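Local coordinates for protein ESSC (Geobacillus thermodenitrificans, PDB 5FWH) that forms the N-terminal forkhead-associated domain region of EssC, an ATPase-related component of the bacterial type VII secretion apparatus, probably serving its protein-protein contacts, at residues A[2-7]-A[24-29]; A[57-62]-A[73-78]. One frame throughout, in Å; residues are numbered along the deposited sequence.

Contacts 1 and 2 join the same two β-sheets of one sandwich, with their centres about 10 Å apart. In each, one strand of the sheet containing 3-8, 84-88 and 73-77 faces one strand of the sheet containing 23-27, 46-50 and 57-60. Contact 1 lies in the interior, where four buried aliphatic residues meet through methyl groups alone. Contact 2 lies toward an edge: strand 73-77 is outermost in its sheet, and the apolar touch of Val59 with Ile75 gives way at the strand ends to a hydrogen bond from Gln61 to Asp78. Ile46 of strand 46-50 touches both Ile26 of contact 1 and Gln61 of contact 2.

Contact 1. Residues A[2-7]-A[24-29]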
ATOM      1  N   SER A   2       3.216 -11.560  -1.168  1.00 66.75           N
ATOM      2  CA  SER A   2       1.793 -11.587  -1.433  1.00 60.38           C
ATOM      3  C   SER A   2       1.253 -10.817  -0.227  1.00 56.26           C
ATOM      4  O   SER A   2       1.426 -11.229   0.942  1.00 48.53           O
ATOM      5  CB  SER A   2       1.305 -13.039  -1.408  1.00 63.05           C
ATOM      6  OG  SER A   2      -0.110 -13.145  -1.482  1.00 66.39           O
ATOM      7  N   GLN A   3       0.681  -9.650  -0.478  1.00 49.11           N
ATOM      8  CA  GLN A   3       0.225  -8.882   0.624  1.00 50.05           C
ATOM      9  C   GLN A   3      -1.227  -8.473   0.443  1.00 47.19           C
ATOM     10  O   GLN A   3      -1.690  -8.247  -0.684  1.00 43.23           O
ATOM     11  CB  GLN A   3       1.115  -7.681   0.814  1.00 49.95           C
ATOM     12  CG  GLN A   3       2.531  -8.110   1.204  1.00 53.01           C
ATOM     13  CD  GLN A   3       3.485  -6.949   1.463  1.00 53.89           C
ATOM     14  OE1 GLN A   3       4.223  -6.939   2.476  1.00 60.74           O
ATOM     15  NE2 GLN A   3       3.534  -6.011   0.542  1.00 52.02           N
ATOM     16  N   LEU A   4      -1.932  -8.442   1.563  1.00 47.24           N
ATOM     17  CA  LEU A   4      -3.225  -7.739   1.584  1.00 51.35           C
ATOM     18  C   LEU A   4      -3.122  -6.485   2.356  1.00 47.06           C
ATOM     19  O   LEU A   4      -2.459  -6.364   3.403  1.00 44.74           O
ATOM     20  CB  LEU A   4      -4.430  -8.534   2.113  1.00 56.04           C
ATOM     21  CG  LEU A   4      -4.391  -9.513   3.271  1.00 62.19           C
ATOM     22  CD1 LEU A   4      -5.819  -9.886   3.593  1.00 63.55           C
ATOM     23  CD2 LEU A   4      -3.600 -10.751   2.905  1.00 65.69           C
ATOM     24  N   TRP A   5      -3.919  -5.590   1.869  1.00 46.52           N
ATOM     25  CA  TRP A   5      -4.084  -4.298   2.452  1.00 47.48           C
ATOM     26  C   TRP A   5      -5.436  -4.319   3.028  1.00 44.09           C
ATOM     27  O   TRP A   5      -6.396  -4.638   2.321  1.00 41.07           O
ATOM     28  CB  TRP A   5      -4.019  -3.300   1.363  1.00 50.67           C
ATOM     29  CG  TRP A   5      -2.862  -3.531   0.495  1.00 52.69           C
ATOM     30  CD1 TRP A   5      -2.566  -4.653  -0.289  1.00 54.82           C
ATOM     31  CD2 TRP A   5      -1.891  -2.605   0.228  1.00 52.62           C
ATOM     32  NE1 TRP A   5      -1.470  -4.440  -1.005  1.00 53.09           N
ATOM     33  CE2 TRP A   5      -0.983  -3.203  -0.664  1.00 55.70           C
ATOM     34  CE3 TRP A   5      -1.652  -1.327   0.691  1.00 53.07           C
ATOM     35  CZ2 TRP A   5       0.137  -2.569  -1.090  1.00 53.66           C
ATOM     36  CZ3 TRP A   5      -0.559  -0.720   0.265  1.00 54.58           C
ATOM     37  CH2 TRP A   5       0.324  -1.331  -0.635  1.00 56.78           C
ATOM     38  N   VAL A   6      -5.501  -3.919   4.267  1.00 41.20           N
ATOM     39  CA  VAL A   6      -6.750  -3.749   4.992  1.00 41.25           C
ATOM     40  C   VAL A   6      -6.923  -2.231   5.378  1.00 37.91           C
ATOM     41  O   VAL A   6      -6.202  -1.670   6.167  1.00 35.16           O
ATOM     42  CB  VAL A   6      -6.737  -4.653   6.203  1.00 44.14           C
ATOM     43  CG1 VAL A   6      -8.029  -4.501   7.034  1.00 48.04           C
ATOM     44  CG2 VAL A   6      -6.500  -6.085   5.731  1.00 45.54           C
ATOM     45  N   LEU A   7      -7.881  -1.625   4.726  1.00 36.89           N
ATOM     46  CA  LEU A   7      -8.203  -0.253   4.848  1.00 41.87           C
ATOM     47  C   LEU A   7      -9.543  -0.108   5.568  1.00 41.25           C
ATOM     48  O   LEU A   7     -10.498  -0.752   5.221  1.00 37.58           O
ATOM     49  CB  LEU A   7      -8.315   0.411   3.471  1.00 43.56           C
ATOM     50  CG  LEU A   7      -6.994   0.354   2.664  1.00 44.72           C
ATOM     51  CD1 LEU A   7      -6.981  -0.869   1.725  1.00 46.45           C
ATOM     52  CD2 LEU A   7      -6.828   1.634   1.834  1.00 46.93           C
ATOM     53  N   ILE A  24      -6.913 -17.227   6.534  1.00 68.38           N
ATOM     54  CA  ILE A  24      -6.653 -16.200   7.531  1.00 63.96           C
ATOM     55  C   ILE A  24      -7.915 -15.477   7.828  1.00 59.08           C
ATOM     56  O   ILE A  24      -8.841 -15.520   7.055  1.00 61.21           O
ATOM     57  CB  ILE A  24      -5.523 -15.209   7.157  1.00 66.10           C
ATOM     58  CG1 ILE A  24      -5.933 -14.197   6.089  1.00 66.43           C
ATOM     59  CG2 ILE A  24      -4.259 -15.954   6.733  1.00 70.65           C
ATOM     60  CD1 ILE A  24      -5.780 -12.775   6.566  1.00 66.45           C
ATOM     61  N   VAL A  25      -7.933 -14.806   8.962  1.00 56.26           N
ATOM     62  CA  VAL A  25      -9.132 -14.183   9.473  1.00 56.02           C
ATOM     63  C   VAL A  25      -8.791 -12.781  10.000  1.00 56.23           C
ATOM     64  O   VAL A  25      -7.747 -12.537  10.711  1.00 54.48           O
ATOM     65  CB  VAL A  25      -9.878 -15.042  10.525  1.00 59.83           C
ATOM     66  CG1 VAL A  25      -8.949 -15.467  11.639  1.00 62.27           C
ATOM     67  CG2 VAL A  25     -11.095 -14.282  11.091  1.00 58.44           C
ATOM     68  N   ILE A  26      -9.675 -11.883   9.594  1.00 49.73           N
ATOM     69  CA  ILE A  26      -9.656 -10.518   9.982  1.00 49.15           C
ATOM     70  C   ILE A  26     -10.826 -10.413  10.857  1.00 47.84           C
ATOM     71  O   ILE A  26     -11.976 -10.673  10.408  1.00 52.59           O
ATOM     72  CB  ILE A  26      -9.903  -9.546   8.779  1.00 48.70           C
ATOM     73  CG1 ILE A  26      -8.892  -9.813   7.678  1.00 47.82           C
ATOM     74  CG2 ILE A  26      -9.946  -8.061   9.231  1.00 49.08           C
ATOM     75  CD1 ILE A  26      -9.298  -9.222   6.337  1.00 47.46           C
ATOM     76  N   GLY A  27     -10.555  -9.932  12.058  1.00 46.92           N
ATOM     77  CA  GLY A  27     -11.524  -9.786  13.106  1.00 47.48           C
ATOM     78  C   GLY A  27     -11.037  -8.796  14.135  1.00 48.68           C
ATOM     79  O   GLY A  27     -10.137  -8.005  13.846  1.00 48.69           O
ATOM     80  N   ASN A  28     -11.655  -8.811  15.325  1.00 53.57           N
ATOM     81  CA  ASN A  28     -11.389  -7.837  16.427  1.00 54.98           C
ATOM     82  C   ASN A  28     -10.743  -8.366  17.732  1.00 59.69           C
ATOM     83  O   ASN A  28     -10.631  -7.653  18.740  1.00 59.57           O
ATOM     84  CB  ASN A  28     -12.675  -7.073  16.751  1.00 55.97           C
ATOM     85  CG  ASN A  28     -13.746  -7.941  17.382  1.00 56.11           C
ATOM     86  OD1 ASN A  28     -13.489  -9.056  17.786  1.00 57.72           O
ATOM     87  ND2 ASN A  28     -14.931  -7.399  17.514  1.00 56.66           N
ATOM     88  N   GLN A  29     -10.296  -9.606  17.689  1.00 65.79           N
ATOM     89  CA  GLN A  29      -9.478 -10.215  18.744  1.00 69.79           C
ATOM     90  C   GLN A  29      -8.009 -10.085  18.432  1.00 71.54           C
ATOM     91  O   GLN A  29      -7.635 -10.037  17.288  1.00 66.95           O
ATOM     92  CB  GLN A  29      -9.781 -11.698  18.814  1.00 74.20           C
ATOM     93  CG  GLN A  29     -11.261 -12.090  18.879  1.00 77.51           C
ATOM     94  CD  GLN A  29     -12.057 -11.364  19.956  1.00 83.30           C
ATOM     95  OE1 GLN A  29     -11.533 -10.985  21.023  1.00 82.31           O
ATOM     96  NE2 GLN A  29     -13.355 -11.175  19.680  1.00 87.25           N
TER
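Strands 3-7 and 24-27 run almost parallel, at 13°, their axes approaching to 10.9 Å, a spacing that leaves side chains rather than backbones to bridge the gap. Two residues from each strand do so, and the CA pairs nearest each other are Leu4 with Ile24 and Val6 with Ile26. Leu4 and Ile24 reach toward each other tip to tip, Leu4 CD1 lying 4.1 Å from Ile24 CD1. Both carry their first branch atom in the confined position between backbone N and carbonyl carbon (CG of Leu4 at chi1 38°, CG1 of Ile24 at 74°). The same Leu4 CD1 also meets Ile26 CD1, more loosely, at 4.5 Å. On Ile26, CD1 lies anti to CA, extending the chain toward strand 3-7 and presenting this methyl to both partners there, since Val6 CG2 lies 4.2 Å from it. The four methyls follow one another in a zigzag, alternately from the two strands. Ile86 of strand 84-88 touches Leu4, Val6 and Ile26 together; Ile48 of strand 46-50 supports Ile24 and Ile26. Alternation along strand 3-7 turns the other residues to its far side, where Trp5 and Gln3 rest on Leu14 and Gln3 NE2 bonds to Gln167 OE1, tying this sheet to the C-terminal half of the chain. The contact is the face-to-face packing of the two sheets in an FHA-type β-sandwich. With 138 Å² buried in total and only carbon atoms meeting, cohesion between the two segments comes from dispersion and the exclusion of water.

Contact 2. Residues A[57-62]-A[73-78]; sequences LAVLQG and CSITID
Gln61 and Asp78, each just past the end of its strand, share the one hydrogen bond of this contact. The Gln61 side chain leaves CB with CG anti to the backbone N (chi1 172°) and continues extended to CD, which carries the amide across the space between the two segments. Its aliphatic part, CB and CG, makes no close approach to 73-78; the side chain also touches Ile46 on the adjacent strand 46-50. At the tip the amide does the work: NE2 donates to the backbone O of Asp78 at 3.2 Å. The N-H points fairly straight at its acceptor (156°), and that oxygen lies practically in the amide plane of Gln61. From the carbonyl's side the approach is less regular, the donor being tilted 33° out of the carbonyl plane. Asp78, an exposed residue, contributes only its backbone O to the bond; this oxygen also receives a weak hydrogen bond from Asn43 ND2, so two amide groups converge on it. Farther back along the strands the chemistry turns apolar: Val59 CG2 meets Ile75 CG2 at 4.4 Å, a light methyl-to-methyl touch between residues in facing register. The chain has no helices, and strands are the main neighbours on both sides. Strand 57-60 is held between 46-50 and 65-69, where Val59 rests on Ile66 and Leu69, while strand 73-77, at the outer edge of the opposing sheet, has 84-88 as its neighbour, and Ile77 touches Met84 of that strand and Ile66 of 65-69, bridging the two sheets.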
ATOM      1  N   LEU A  57      -7.984 -15.348  -4.263  1.00 59.25           N
ATOM      2  CA  LEU A  57      -8.342 -15.448  -2.852  1.00 54.01           C
ATOM      3  C   LEU A  57      -9.829 -15.508  -2.719  1.00 49.88           C
ATOM      4  O   LEU A  57     -10.540 -14.735  -3.329  1.00 47.89           O
ATOM      5  CB  LEU A  57      -7.817 -14.253  -2.067  1.00 55.31           C
ATOM      6  CG  LEU A  57      -6.385 -14.305  -1.551  1.00 59.69           C
ATOM      7  CD1 LEU A  57      -5.449 -14.980  -2.517  1.00 65.36           C
ATOM      8  CD2 LEU A  57      -5.913 -12.902  -1.217  1.00 58.13           C
ATOM      9  N   ALA A  58     -10.318 -16.417  -1.898  1.00 47.29           N
ATOM     10  CA  ALA A  58     -11.744 -16.491  -1.666  1.00 47.90           C
ATOM     11  C   ALA A  58     -11.969 -15.612  -0.430  1.00 45.68           C
ATOM     12  O   ALA A  58     -11.177 -15.640   0.511  1.00 41.51           O
ATOM     13  CB  ALA A  58     -12.155 -17.900  -1.423  1.00 48.27           C
ATOM     14  N   VAL A  59     -12.994 -14.782  -0.519  1.00 43.83           N
ATOM     15  CA  VAL A  59     -13.390 -13.899   0.528  1.00 44.15           C
ATOM     16  C   VAL A  59     -14.741 -14.406   1.013  1.00 45.10           C
ATOM     17  O   VAL A  59     -15.732 -14.509   0.249  1.00 45.24           O
ATOM     18  CB  VAL A  59     -13.515 -12.404   0.117  1.00 43.66           C
ATOM     19  CG1 VAL A  59     -13.935 -11.573   1.341  1.00 43.82           C
ATOM     20  CG2 VAL A  59     -12.197 -11.824  -0.378  1.00 42.71           C
ATOM     21  N   LEU A  60     -14.776 -14.722   2.286  1.00 44.38           N
ATOM     22  CA  LEU A  60     -16.008 -15.162   2.942  1.00 47.63           C
ATOM     23  C   LEU A  60     -16.303 -14.228   4.150  1.00 47.47           C
ATOM     24  O   LEU A  60     -15.420 -13.708   4.817  1.00 48.73           O
ATOM     25  CB  LEU A  60     -15.870 -16.602   3.420  1.00 48.84           C
ATOM     26  CG  LEU A  60     -14.954 -17.610   2.722  1.00 52.43           C
ATOM     27  CD1 LEU A  60     -14.649 -18.741   3.689  1.00 53.90           C
ATOM     28  CD2 LEU A  60     -15.646 -18.194   1.499  1.00 56.71           C
ATOM     29  N   GLN A  61     -17.545 -13.997   4.458  1.00 53.06           N
ATOM     30  CA  GLN A  61     -17.823 -13.146   5.620  1.00 55.78           C
ATOM     31  C   GLN A  61     -18.537 -13.896   6.753  1.00 57.10           C
ATOM     32  O   GLN A  61     -18.179 -13.706   7.901  1.00 56.86           O
ATOM     33  CB  GLN A  61     -18.527 -11.879   5.191  1.00 57.88           C
ATOM     34  CG  GLN A  61     -19.025 -11.013   6.343  1.00 59.82           C
ATOM     35  CD  GLN A  61     -19.653  -9.717   5.855  1.00 61.16           C
ATOM     36  OE1 GLN A  61     -20.211  -9.674   4.754  1.00 59.23           O
ATOM     37  NE2 GLN A  61     -19.578  -8.667   6.676  1.00 60.75           N
ATOM     38  N   GLY A  62     -19.494 -14.766   6.454  1.00 56.57           N
ATOM     39  CA  GLY A  62     -19.975 -15.664   7.534  1.00 61.18           C
ATOM     40  C   GLY A  62     -19.662 -17.132   7.306  1.00 61.86           C
ATOM     41  O   GLY A  62     -20.486 -18.001   7.565  1.00 61.61           O
ATOM     42  N   CYS A  73      -6.674  -6.523  -7.290  1.00 50.56           N
ATOM     43  CA  CYS A  73      -8.094  -6.220  -7.182  1.00 54.34           C
ATOM     44  C   CYS A  73      -8.447  -6.048  -5.685  1.00 47.64           C
ATOM     45  O   CYS A  73      -7.687  -6.423  -4.816  1.00 47.81           O
ATOM     46  CB  CYS A  73      -8.936  -7.345  -7.805  1.00 55.95           C
ATOM     47  SG  CYS A  73      -8.654  -7.468  -9.604  1.00 68.60           S
ATOM     48  N   SER A  74      -9.574  -5.462  -5.418  1.00 47.87           N
ATOM     49  CA  SER A  74      -9.965  -5.130  -4.048  1.00 49.49           C
ATOM     50  C   SER A  74     -11.405  -5.403  -3.913  1.00 50.50           C
ATOM     51  O   SER A  74     -12.077  -5.600  -4.954  1.00 51.84           O
ATOM     52  CB  SER A  74      -9.732  -3.656  -3.710  1.00 51.84           C
ATOM     53  OG  SER A  74     -10.631  -2.849  -4.484  1.00 55.09           O
ATOM     54  N   ILE A  75     -11.855  -5.446  -2.657  1.00 47.14           N
ATOM     55  CA  ILE A  75     -13.258  -5.549  -2.345  1.00 52.55           C
ATOM     56  C   ILE A  75     -13.640  -4.686  -1.144  1.00 51.87           C
ATOM     57  O   ILE A  75     -12.909  -4.564  -0.153  1.00 41.39           O
ATOM     58  CB  ILE A  75     -13.639  -7.018  -2.071  1.00 57.47           C
ATOM     59  CG1 ILE A  75     -15.149  -7.213  -2.178  1.00 61.32           C
ATOM     60  CG2 ILE A  75     -13.084  -7.496  -0.720  1.00 56.41           C
ATOM     61  CD1 ILE A  75     -15.566  -8.658  -2.100  1.00 62.96           C
ATOM     62  N   THR A  76     -14.819  -4.121  -1.231  1.00 51.86           N
ATOM     63  CA  THR A  76     -15.294  -3.246  -0.183  1.00 57.78           C
ATOM     64  C   THR A  76     -16.468  -3.962   0.465  1.00 58.86           C
ATOM     65  O   THR A  76     -17.195  -4.680  -0.192  1.00 63.26           O
ATOM     66  CB  THR A  76     -15.697  -1.906  -0.773  1.00 62.37           C
ATOM     67  OG1 THR A  76     -14.601  -1.434  -1.522  1.00 64.18           O
ATOM     68  CG2 THR A  76     -16.002  -0.895   0.318  1.00 65.53           C
ATOM     69  N   ILE A  77     -16.613  -3.808   1.759  1.00 59.34           N
ATOM     70  CA  ILE A  77     -17.453  -4.715   2.545  1.00 63.45           C
ATOM     71  C   ILE A  77     -17.993  -3.947   3.711  1.00 62.06           C
ATOM     72  O   ILE A  77     -17.278  -3.155   4.292  1.00 56.60           O
ATOM     73  CB  ILE A  77     -16.713  -6.002   3.062  1.00 66.20           C
ATOM     74  CG1 ILE A  77     -15.494  -5.699   3.954  1.00 66.33           C
ATOM     75  CG2 ILE A  77     -16.212  -6.865   1.904  1.00 70.27           C
ATOM     76  CD1 ILE A  77     -15.682  -5.914   5.437  1.00 61.82           C
ATOM     77  N   ASP A  78     -19.275  -4.184   4.013  1.00 67.78           N
ATOM     78  CA  ASP A  78     -19.992  -3.581   5.151  1.00 68.11           C
ATOM     79  C   ASP A  78     -19.887  -4.376   6.465  1.00 68.25           C
ATOM     80  O   ASP A  78     -20.340  -5.539   6.528  1.00 71.16           O
ATOM     81  CB  ASP A  78     -21.462  -3.427   4.797  1.00 69.37           C
ATOM     82  CG  ASP A  78     -22.076  -2.299   5.533  1.00 73.66           C
ATOM     83  OD1 ASP A  78     -22.285  -2.426   6.769  1.00 76.37           O
ATOM     84  OD2 ASP A  78     -22.272  -1.259   4.879  1.00 73.64           O
TER